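Local coordinates for archaeal Sm-like protein AF-Sm2 (Archaeoglobus fulgidus, PDB 1LJO) that probably binds RNA as a ring of six identical Sm-like subunits, at residues Glu25-Val30 with Ala47-Gly52. Sequence-based numbering, arbitrary orientation.
Sequences EENQLV and AMECKG. With ACY (acetic acid), chain C.
In the Sm fold, the antiparallel pairing of strands 28-36 and 47-51 joins Gln28 to Cys50 and Val30 to Met48 as hydrogen-bonded pairs. Leu29 faces Glu49 as the non-hydrogen-bonded pair between them. Cys50 N gives Gln28 O a bond of 2.7 Å, and Gln28 N bonds back to Cys50 O. On one face of the sheet Val30 CG2 lies 3.7 Å from Cys50 SG, and Met48 CG packs against Val30 CB. The Gln28 side chain adds a bond past the strand end. A bend at chi2 (94°) brings Gln28 OE1 within 3.0 Å of Gly52 N, which donates to it in the plane of the side-chain carbonyl. Gln28 NE2 donates to OXT of a bound acetic acid molecule, probably from the crystallisation liquor, and Lys51 NZ bonds to the same OXT at 3.0 Å. With an alanine here in place of Gln28, Gly52 N is likely to lose its side-chain acceptor, and the residues after the strand one of their ties to strand 28-36. The pair belongs to the strongly bent, SH3-like sheet of the LSM domain, in which strand 28-36 also pairs with strand 17-22, and strand 47-51 with strand 54-60. On the other face, Glu49 CG sits anti to its backbone N (chi1 -167°) and the extended chain carries OE2 to Asn27. Asn27 ND2 donates to Glu49 OE2, but the modelled 2.4 Å is too close for the length to be trusted. Arg57 forms a salt bridge with the same OE2. Glu25 OE2 lies 4.1 Å from Glu49 OE1, a like-charge approach that Arg57 may ease.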
loop_
_atom_site.group_PDB
_atom_site.type_symbol
_atom_site.label_atom_id
_atom_site.label_comp_id
_atom_site.label_asym_id
_atom_site.label_seq_id
_atom_site.Cartn_x
_atom_site.Cartn_y
_atom_site.Cartn_z
ATOM N N GLU A 25 1.018 4.165 -12.034
ATOM C CA GLU A 25 1.063 4.888 -13.305
ATOM C C GLU A 25 2.478 4.867 -13.883
ATOM O O GLU A 25 3.448 5.131 -13.175
ATOM C CB GLU A 25 0.605 6.333 -13.095
ATOM C CG GLU A 25 -0.707 6.687 -13.782
ATOM C CD GLU A 25 -0.517 7.091 -15.233
ATOM O OE1 GLU A 25 0.108 8.144 -15.476
ATOM O OE2 GLU A 25 -0.989 6.358 -16.129
ATOM N N GLU A 26 2.594 4.555 -15.170
ATOM C CA GLU A 26 3.900 4.498 -15.822
ATOM C C GLU A 26 4.366 5.854 -16.357
ATOM O O GLU A 26 5.564 6.089 -16.522
ATOM C CB GLU A 26 3.869 3.457 -16.947
ATOM C CG GLU A 26 2.665 3.562 -17.869
ATOM C CD GLU A 26 2.451 2.304 -18.693
ATOM O OE1 GLU A 26 2.266 1.224 -18.092
ATOM O OE2 GLU A 26 2.465 2.392 -19.941
ATOM N N ASN A 27 3.418 6.745 -16.625
ATOM C CA ASN A 27 3.740 8.080 -17.121
ATOM C C ASN A 27 3.507 9.072 -15.989
ATOM O O ASN A 27 2.682 8.821 -15.114
ATOM C CB ASN A 27 2.842 8.434 -18.304
ATOM C CG ASN A 27 2.924 7.417 -19.417
ATOM O OD1 ASN A 27 4.012 7.044 -19.846
ATOM N ND2 ASN A 27 1.773 6.965 -19.894
ATOM N N GLN A 28 4.222 10.193 -16.007
ATOM C CA GLN A 28 4.056 11.195 -14.961
ATOM C C GLN A 28 2.887 12.124 -15.254
ATOM O O GLN A 28 2.450 12.248 -16.399
ATOM C CB GLN A 28 5.323 12.044 -14.807
ATOM C CG GLN A 28 6.601 11.262 -14.545
ATOM C CD GLN A 28 7.370 10.967 -15.823
ATOM O OE1 GLN A 28 7.734 11.882 -16.566
ATOM N NE2 GLN A 28 7.625 9.687 -16.081
ATOM N N LEU A 29 2.386 12.773 -14.206
ATOM C CA LEU A 29 1.296 13.725 -14.346
ATOM C C LEU A 29 1.859 15.116 -14.105
ATOM O O LEU A 29 2.606 15.336 -13.151
ATOM C CB LEU A 29 0.179 13.449 -13.331
ATOM C CG LEU A 29 -0.627 12.158 -13.494
ATOM C CD1 LEU A 29 -0.993 11.963 -14.963
ATOM C CD2 LEU A 29 0.186 10.984 -13.003
ATOM N N VAL A 30 1.510 16.047 -14.985
ATOM C CA VAL A 30 1.970 17.419 -14.866
ATOM C C VAL A 30 0.746 18.322 -14.917
ATOM O O VAL A 30 -0.077 18.208 -15.827
ATOM C CB VAL A 30 2.910 17.796 -16.029
ATOM C CG1 VAL A 30 3.366 19.236 -15.883
ATOM C CG2 VAL A 30 4.097 16.847 -16.069
ATOM N N ALA A 47 -4.268 19.428 -16.184
ATOM C CA ALA A 47 -3.282 18.358 -16.152
ATOM C C ALA A 47 -3.075 17.601 -17.454
ATOM O O ALA A 47 -3.947 17.559 -18.322
ATOM C CB ALA A 47 -3.633 17.377 -15.052
ATOM N N MET A 48 -1.906 16.985 -17.565
ATOM C CA MET A 48 -1.559 16.195 -18.735
ATOM C C MET A 48 -0.679 15.029 -18.312
ATOM O O MET A 48 -0.007 15.080 -17.283
ATOM C CB MET A 48 -0.814 17.050 -19.760
ATOM C CG MET A 48 0.475 17.652 -19.245
ATOM S SD MET A 48 1.321 18.633 -20.495
ATOM C CE MET A 48 0.526 20.235 -20.274
ATOM N N GLU A 49 -0.694 13.975 -19.114
ATOM C CA GLU A 49 0.121 12.807 -18.843
ATOM C C GLU A 49 1.376 13.033 -19.678
ATOM O O GLU A 49 1.284 13.332 -20.871
ATOM C CB GLU A 49 -0.619 11.552 -19.301
ATOM C CG GLU A 49 -0.041 10.251 -18.811
ATOM C CD GLU A 49 -0.903 9.070 -19.209
ATOM O OE1 GLU A 49 -2.118 9.096 -18.921
ATOM O OE2 GLU A 49 -0.369 8.118 -19.808
ATOM N N CYS A 50 2.542 12.908 -19.051
ATOM C CA CYS A 50 3.799 13.128 -19.747
ATOM C C CYS A 50 4.829 12.036 -19.484
ATOM O O CYS A 50 4.724 11.271 -18.530
ATOM C CB CYS A 50 4.413 14.474 -19.327
ATOM S SG CYS A 50 3.396 15.952 -19.613
ATOM N N LYS A 51 5.818 11.980 -20.366
ATOM C CA LYS A 51 6.937 11.052 -20.264
ATOM C C LYS A 51 8.133 11.978 -20.424
ATOM O O LYS A 51 8.715 12.086 -21.502
ATOM C CB LYS A 51 6.914 10.028 -21.399
ATOM C CG LYS A 51 6.106 8.780 -21.098
ATOM C CD LYS A 51 6.190 7.794 -22.254
ATOM C CE LYS A 51 6.094 6.366 -21.759
ATOM N NZ LYS A 51 7.236 6.050 -20.862
ATOM N N GLY A 52 8.482 12.663 -19.343
ATOM C CA GLY A 52 9.573 13.610 -19.409
ATOM C C GLY A 52 8.969 14.865 -20.001
ATOM O O GLY A 52 7.922 15.326 -19.542
HETATM C C ACY C . 9.588 7.922 -18.639
HETATM O O ACY C . 10.558 7.206 -19.136
HETATM O OXT ACY C . 8.364 7.578 -18.491
HETATM C CH3 ACY C . 10.028 9.310 -18.205
HETATM O O HOH W 1 5.753 3.235 -20.637
#